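Local coordinates for protein hydrolase (Thermus thermophilus, PDB 1UFO) that is probably a hydrolase of the alpha/beta hydrolase fold whose substrate is not known, at residues 5-10 and 35-40; 58-63 and 89-94; 142-147 and 157-162. All blocks are in the same frame, centred on the assembly; numbering follows the deposited sequence.

Contact 1. Residues 5-10 and 35-40; sequences TERLTL and GSKEHI
Arg7, on strand 3-10, and Lys37, in the first turn of helix 37-42, meet at the ends of their long side chains across backbones that stay 11.0 Å apart at their nearest CA atoms. The packed part is small and centres on buried Lys37: its CE lies over the centre of one face of the Arg7 guanidinium, 3.6 Å from Arg7 CZ, and the two chains cross at about a right angle. Arg7 gets there by bending at chi2 and chi3 (-74° and -66°). Lys37 runs straight as far as CE and turns only at chi4, which places Lys37 NZ 3.7 Å from Arg7 NH2. Two cations stand this close around shared acid: both are salt-bridged to Glu64, and Arg7 NH1 bonds to Ser14. Lys37 NZ is also salt-bridged to the neighbouring Glu38 OE1 at 2.8 Å, on the syn side of the carboxylate. The looser side is formed by Arg7 and Glu38, both exposed. There Glu38 OE1 is 4.4 Å from Arg7 NH2 and well out of the guanidinium plane; no N-H points at it, and any attraction is probably one of charge alone. Ser36 holds the N-cap, its OG accepting from His39 N at 3.2 Å. An N-capped helix start is thus joined to strand 3-10, outermost in the alpha/beta hydrolase sheet of this chain, through a mixed-charge cluster.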
# COMPACT_ATOMS: atom_id res chain seq x y z
N THR A 5 2.33 16.54 -23.71
CA THR A 5 2.64 17.49 -22.70
C THR A 5 2.36 18.87 -23.18
O THR A 5 2.71 19.21 -24.31
CB THR A 5 4.13 17.37 -22.35
OG1 THR A 5 4.33 16.05 -21.84
CG2 THR A 5 4.56 18.43 -21.27
N GLU A 6 1.70 19.66 -22.36
CA GLU A 6 1.49 21.04 -22.71
C GLU A 6 1.44 21.94 -21.52
O GLU A 6 1.39 21.47 -20.36
CB GLU A 6 0.22 21.24 -23.53
CG GLU A 6 -1.00 20.50 -23.18
CD GLU A 6 -2.07 20.70 -24.28
OE1 GLU A 6 -2.22 19.86 -25.21
OE2 GLU A 6 -2.73 21.72 -24.22
N ARG A 7 1.54 23.24 -21.79
CA ARG A 7 1.45 24.26 -20.74
C ARG A 7 0.09 24.92 -20.86
O ARG A 7 -0.28 25.38 -21.95
CB ARG A 7 2.55 25.33 -20.89
CG ARG A 7 4.02 24.80 -20.93
CD ARG A 7 4.57 24.32 -19.52
NE ARG A 7 4.65 25.47 -18.68
CZ ARG A 7 5.78 26.07 -18.33
NH1 ARG A 7 5.68 27.15 -17.59
NH2 ARG A 7 6.98 25.54 -18.62
N LEU A 8 -0.66 24.93 -19.76
CA LEU A 8 -1.99 25.54 -19.73
C LEU A 8 -1.92 26.71 -18.79
O LEU A 8 -0.92 26.87 -18.07
CB LEU A 8 -2.99 24.57 -19.13
CG LEU A 8 -3.04 23.24 -19.81
CD1 LEU A 8 -4.03 22.36 -19.09
CD2 LEU A 8 -3.52 23.45 -21.28
N THR A 9 -2.97 27.52 -18.80
CA THR A 9 -3.11 28.61 -17.86
C THR A 9 -4.34 28.33 -17.02
O THR A 9 -5.42 28.18 -17.58
CB THR A 9 -3.27 30.00 -18.56
OG1 THR A 9 -2.08 30.26 -19.33
CG2 THR A 9 -3.45 31.13 -17.46
N LEU A 10 -4.16 28.21 -15.68
CA LEU A 10 -5.29 27.93 -14.78
C LEU A 10 -5.16 28.85 -13.60
O LEU A 10 -4.09 28.92 -13.03
CB LEU A 10 -5.20 26.50 -14.30
CG LEU A 10 -5.50 25.46 -15.35
CD1 LEU A 10 -5.02 24.06 -14.80
CD2 LEU A 10 -6.98 25.42 -15.56
N GLY A 35 12.23 21.31 -5.44
CA GLY A 35 11.81 20.58 -6.62
C GLY A 35 11.17 21.48 -7.64
O GLY A 35 11.38 22.71 -7.62
N SER A 36 10.35 20.87 -8.53
CA SER A 36 9.73 21.66 -9.59
C SER A 36 8.56 20.86 -10.17
O SER A 36 8.42 19.64 -9.87
CB SER A 36 10.74 21.85 -10.74
OG SER A 36 11.09 20.57 -11.29
N LYS A 37 7.73 21.51 -10.99
CA LYS A 37 6.60 20.85 -11.62
C LYS A 37 7.06 19.70 -12.52
O LYS A 37 6.43 18.66 -12.56
CB LYS A 37 5.72 21.88 -12.37
CG LYS A 37 6.43 22.57 -13.50
CD LYS A 37 5.61 23.80 -13.91
CE LYS A 37 6.18 24.52 -15.14
NZ LYS A 37 7.65 24.97 -14.99
N GLU A 38 8.19 19.86 -13.21
CA GLU A 38 8.58 18.74 -14.07
C GLU A 38 9.06 17.54 -13.27
O GLU A 38 8.79 16.43 -13.68
CB GLU A 38 9.75 19.15 -15.00
CG GLU A 38 9.41 20.32 -15.94
CD GLU A 38 9.42 21.74 -15.30
OE1 GLU A 38 8.87 22.65 -15.97
OE2 GLU A 38 9.93 21.93 -14.18
N HIS A 39 9.75 17.82 -12.17
CA HIS A 39 10.26 16.72 -11.35
C HIS A 39 9.12 15.87 -10.77
O HIS A 39 9.14 14.66 -10.87
CB HIS A 39 11.11 17.29 -10.20
CG HIS A 39 11.79 16.22 -9.41
ND1 HIS A 39 11.73 16.17 -8.04
CD2 HIS A 39 12.53 15.16 -9.81
CE1 HIS A 39 12.44 15.13 -7.62
NE2 HIS A 39 12.94 14.49 -8.68
N ILE A 40 8.11 16.53 -10.18
CA ILE A 40 7.06 15.69 -9.54
C ILE A 40 6.25 14.90 -10.61
O ILE A 40 5.96 13.71 -10.39
CB ILE A 40 6.15 16.59 -8.62
CG1 ILE A 40 5.14 15.70 -7.88
CG2 ILE A 40 5.35 17.58 -9.43
CD1 ILE A 40 5.83 14.83 -6.89

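Contact 2. Residues 58-63 and 89-94; sequences DAPRHG and KEEARR
The backbone of 58-63 folds through a type II beta turn from Ala59 to His62, closed by His62 N to Ala59 O at 3.1 Å, and its Pro60 faces Glu91 on one turn of helix 77-103. What touches is a proline ring and a carboxylate. Glu91 OE1 lies 3.6 Å from Pro60 CD, while OE2 of Glu91 is 4.0 Å from Pro60 CG, so both oxygens border the same CG-CD side of the ring. Glu91 points its CB toward the loop and, with CG swung away from its own C=O (chi1 -70°), reaches out straight, so that its outer end and the proline ring lie alongside each other with opposite headings. The acid is buried, and its charge is answered from just beyond the loop segment: Arg65 makes a salt bridge to Glu91 OE2 and also donates to Asp58 O. That one guanidinium therefore ties the loop backbone to the helix, and its positive charge probably favours an ionised Glu91. The side chain of Pro60 touches Arg65 as well, which brings ring, acid and base together.

Within the turn, His62 ND1 donates to Pro60 O at 2.8 Å along a nearly straight path (170°). The oxygen lies in the plane of the imidazole, and NE2 bonds to Gln34 N, so both ring nitrogens fix the rotation of His62. Phe88 adds an apolar surface against Ala59 and Pro60. Loop and helix form part of the beta-alpha-beta crossover from strand 52-56 to the parallel strand 107-112, with strand 25-30 between them in the sheet, within an alpha/beta hydrolase fold.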
# COMPACT_ATOMS: atom_id res chain seq x y z
N ASP A 58 4.84 25.25 -10.54
CA ASP A 58 5.93 25.53 -9.62
C ASP A 58 5.47 26.32 -8.39
O ASP A 58 4.69 27.25 -8.50
CB ASP A 58 7.01 26.37 -10.34
CG ASP A 58 7.77 25.59 -11.37
OD1 ASP A 58 8.12 26.19 -12.44
OD2 ASP A 58 8.03 24.40 -11.15
N ALA A 59 6.01 25.94 -7.24
CA ALA A 59 5.68 26.67 -6.00
C ALA A 59 6.41 28.00 -5.99
O ALA A 59 7.35 28.20 -6.73
CB ALA A 59 6.14 25.81 -4.79
N PRO A 60 5.97 28.88 -5.13
CA PRO A 60 6.69 30.17 -5.06
C PRO A 60 8.15 29.88 -4.81
O PRO A 60 8.53 28.95 -4.06
CB PRO A 60 6.05 30.85 -3.87
CG PRO A 60 4.67 30.33 -3.83
CD PRO A 60 4.80 28.83 -4.23
N ARG A 61 9.03 30.67 -5.44
CA ARG A 61 10.46 30.57 -5.34
C ARG A 61 11.14 29.33 -5.96
O ARG A 61 12.36 29.14 -5.82
CB ARG A 61 10.91 30.63 -3.86
CG ARG A 61 10.55 31.88 -3.20
CD ARG A 61 11.10 31.93 -1.77
NE ARG A 61 12.56 31.92 -1.67
CZ ARG A 61 13.15 32.18 -0.51
NH1 ARG A 61 12.38 32.43 0.54
NH2 ARG A 61 14.49 32.23 -0.39
N HIS A 62 10.39 28.51 -6.69
CA HIS A 62 10.90 27.32 -7.26
C HIS A 62 10.72 27.28 -8.80
O HIS A 62 9.90 28.01 -9.36
CB HIS A 62 10.09 26.12 -6.69
CG HIS A 62 10.43 25.79 -5.28
ND1 HIS A 62 10.07 26.59 -4.22
CD2 HIS A 62 11.16 24.76 -4.76
CE1 HIS A 62 10.56 26.06 -3.10
NE2 HIS A 62 11.22 24.96 -3.41
N GLY A 63 11.51 26.43 -9.43
CA GLY A 63 11.38 26.19 -10.84
C GLY A 63 11.62 27.43 -11.69
O GLY A 63 12.71 28.08 -11.64
N LYS A 89 -0.27 26.50 -1.19
CA LYS A 89 -1.60 26.07 -0.86
C LYS A 89 -2.66 26.94 -1.52
O LYS A 89 -3.61 26.42 -2.12
CB LYS A 89 -1.80 26.16 0.70
CG LYS A 89 -3.22 25.80 1.13
CD LYS A 89 -3.66 26.53 2.41
CE LYS A 89 -3.80 28.00 2.11
NZ LYS A 89 -4.47 28.71 3.24
N GLU A 90 -2.52 28.26 -1.37
CA GLU A 90 -3.59 29.15 -1.88
C GLU A 90 -3.68 29.04 -3.39
O GLU A 90 -4.79 29.04 -3.93
CB GLU A 90 -3.28 30.57 -1.39
CG GLU A 90 -4.29 31.61 -1.73
CD GLU A 90 -4.14 32.09 -3.18
OE1 GLU A 90 -5.17 32.57 -3.67
OE2 GLU A 90 -3.03 32.05 -3.78
N GLU A 91 -2.54 28.93 -4.04
CA GLU A 91 -2.49 28.80 -5.53
C GLU A 91 -3.09 27.46 -5.94
O GLU A 91 -3.85 27.36 -6.91
CB GLU A 91 -1.04 28.86 -6.05
CG GLU A 91 -0.49 30.28 -5.89
CD GLU A 91 0.99 30.36 -5.96
OE1 GLU A 91 1.66 29.31 -5.99
OE2 GLU A 91 1.49 31.52 -6.00
N ALA A 92 -2.72 26.39 -5.21
CA ALA A 92 -3.20 25.08 -5.60
C ALA A 92 -4.70 24.98 -5.52
O ALA A 92 -5.33 24.33 -6.34
CB ALA A 92 -2.55 24.01 -4.65
N ARG A 93 -5.30 25.61 -4.50
CA ARG A 93 -6.74 25.49 -4.40
C ARG A 93 -7.39 26.18 -5.63
O ARG A 93 -8.36 25.63 -6.21
CB ARG A 93 -7.26 26.11 -3.12
CG ARG A 93 -8.69 25.74 -2.93
CD ARG A 93 -9.20 26.09 -1.56
NE ARG A 93 -10.60 25.63 -1.47
CZ ARG A 93 -11.23 25.43 -0.33
NH1 ARG A 93 -12.51 25.05 -0.33
NH2 ARG A 93 -10.56 25.59 0.82
N ARG A 94 -6.85 27.33 -6.02
CA ARG A 94 -7.42 28.04 -7.20
C ARG A 94 -7.21 27.23 -8.48
O ARG A 94 -8.16 27.09 -9.31
CB ARG A 94 -6.86 29.46 -7.34
CG ARG A 94 -7.47 30.40 -6.26
CD ARG A 94 -7.07 31.83 -6.50
NE ARG A 94 -5.64 32.02 -6.25
CZ ARG A 94 -4.67 32.21 -7.15
NH1 ARG A 94 -3.40 32.35 -6.74
NH2 ARG A 94 -4.95 32.28 -8.44

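Contact 3. Residues 142-147 and 157-162; sequences MKLPQG and ALYQAP
The irregular loop 142-147 passes the C-terminal end of helix 153-160, with Met142 and Tyr159 the nearest residues at 9.1 Å between CA atoms, and one phenol spans the distance. Tyr159 OH donates to the backbone carbonyl of Met142, O to OH 2.8 Å, the hydroxyl meeting the oxygen at a C=O...OH angle of 138° and tilted 18° from the carbonyl plane. The acceptor lies at the ring edge, near its plane; Tyr159 CE2 is itself 3.3 Å from Met142 O. With its CG anti to the carbonyl carbon (chi1 -85°), the tyrosine directs the ring from the helix toward the loop.

Two side chains of the loop pack near the hydroxyl end. Met142, a selenomethionine, points its CB away from the helix, yet its CG still comes within 3.7 Å of Tyr159 OH. Leu144 sends its CB toward the helix and brings CD1 to 3.9 Å from Tyr159 CZ, a light apolar touch, oblique to the ring, at the protein surface. Val78 of helix 77-103 touches both Leu144 and Tyr159, and Met142 N is hydrogen-bonded to Tyr82 OH of that helix, so the loop is held by two helices. Such an excursion after strand 132-135, carrying a short helix before strand 175-180, is a connection between parallel strands of the alpha/beta hydrolase sheet, fastened here by a side-chain to backbone bond.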
# COMPACT_ATOMS: atom_id res chain seq x y z
N MSE A 142 7.83 20.52 10.15
CA MSE A 142 9.04 19.94 10.69
C MSE A 142 9.36 20.40 12.08
O MSE A 142 9.01 21.47 12.55
CB MSE A 142 10.23 20.26 9.77
CG MSE A 142 10.64 21.75 9.79
SE MSE A 142 12.13 22.09 8.58
CE MSE A 142 11.16 22.57 7.07
N LYS A 143 10.07 19.54 12.78
CA LYS A 143 10.52 19.91 14.11
C LYS A 143 11.36 21.17 13.94
O LYS A 143 12.23 21.21 13.08
CB LYS A 143 11.33 18.73 14.65
CG LYS A 143 10.64 17.44 14.20
CD LYS A 143 10.93 16.19 15.04
CE LYS A 143 10.85 14.91 14.14
NZ LYS A 143 11.92 14.92 13.14
N LEU A 144 11.16 22.16 14.81
CA LEU A 144 11.86 23.44 14.70
C LEU A 144 13.31 23.33 15.15
O LEU A 144 13.56 23.14 16.33
CB LEU A 144 11.13 24.50 15.53
CG LEU A 144 11.48 25.90 15.05
CD1 LEU A 144 10.82 26.19 13.74
CD2 LEU A 144 11.00 26.94 16.12
N PRO A 145 14.27 23.47 14.23
CA PRO A 145 15.70 23.35 14.62
C PRO A 145 16.11 24.52 15.48
O PRO A 145 15.56 25.59 15.36
CB PRO A 145 16.45 23.38 13.31
CG PRO A 145 15.32 23.19 12.18
CD PRO A 145 14.12 23.81 12.81
N GLN A 146 17.12 24.31 16.31
CA GLN A 146 17.68 25.34 17.17
C GLN A 146 18.28 26.42 16.29
O GLN A 146 18.96 26.14 15.26
CB GLN A 146 18.77 24.72 18.04
CG GLN A 146 19.12 25.51 19.26
CD GLN A 146 17.92 25.59 20.18
OE1 GLN A 146 17.17 24.61 20.36
NE2 GLN A 146 17.70 26.76 20.75
N GLY A 147 18.00 27.65 16.66
CA GLY A 147 18.52 28.78 15.95
C GLY A 147 17.54 29.38 14.95
O GLY A 147 17.82 30.43 14.39
N ALA A 157 1.00 30.25 13.15
CA ALA A 157 -0.28 29.60 13.24
C ALA A 157 -0.24 28.14 12.88
O ALA A 157 -0.99 27.35 13.45
CB ALA A 157 -1.32 30.31 12.36
N LEU A 158 0.62 27.78 11.91
CA LEU A 158 0.77 26.38 11.50
C LEU A 158 1.38 25.55 12.62
O LEU A 158 1.07 24.39 12.73
CB LEU A 158 1.69 26.25 10.25
CG LEU A 158 1.23 26.85 8.97
CD1 LEU A 158 2.16 26.65 7.86
CD2 LEU A 158 -0.14 26.18 8.68
N TYR A 159 2.27 26.14 13.43
CA TYR A 159 2.87 25.39 14.54
C TYR A 159 1.91 25.31 15.71
O TYR A 159 1.82 24.32 16.42
CB TYR A 159 4.22 26.05 14.94
CG TYR A 159 5.39 25.58 14.12
CD1 TYR A 159 5.75 26.19 12.90
CD2 TYR A 159 6.12 24.43 14.51
CE1 TYR A 159 6.77 25.69 12.08
CE2 TYR A 159 7.13 23.93 13.70
CZ TYR A 159 7.47 24.54 12.48
OH TYR A 159 8.38 24.02 11.65
N GLN A 160 1.12 26.36 15.90
CA GLN A 160 0.14 26.35 16.95
C GLN A 160 -0.97 25.34 16.70
O GLN A 160 -1.47 24.70 17.64
CB GLN A 160 -0.45 27.75 17.06
CG GLN A 160 -1.23 27.97 18.31
CD GLN A 160 -2.64 28.37 18.01
OE1 GLN A 160 -3.43 27.61 17.41
NE2 GLN A 160 -3.00 29.58 18.45
N ALA A 161 -1.39 25.22 15.44
CA ALA A 161 -2.48 24.31 15.08
C ALA A 161 -2.14 23.64 13.74
O ALA A 161 -2.61 24.05 12.69
CB ALA A 161 -3.84 25.06 14.97
N PRO A 162 -1.25 22.63 13.76
CA PRO A 162 -0.88 21.93 12.52
C PRO A 162 -2.14 21.37 11.84
O PRO A 162 -3.12 21.00 12.51
CB PRO A 162 -0.00 20.78 13.03
CG PRO A 162 0.64 21.41 14.29
CD PRO A 162 -0.51 22.13 14.91

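How the contacts relate
The three contacts follow one another along the chain. Contacts 1 and 2 are neighbours, with centres about 11 Å apart, and touch directly: Lys37 NZ of contact 1 is salt-bridged to Asp58 OD1 of contact 2 at 2.9 Å. Contact 3 lies across the centre of the chain from contact 1, about 30 Å away centre to centre, and about 21 Å from contact 2. Helix 77-103 is shared by contacts 2 and 3: it carries 89-94 and also packs against Met142, Leu144 and Tyr159, while contact 1 joins strand 3-10 to helix 37-42. The set runs from strand 3-10, outermost in the mixed sheet of this chain, to the connection beyond strand 132-135, as expected of an alpha/beta hydrolase.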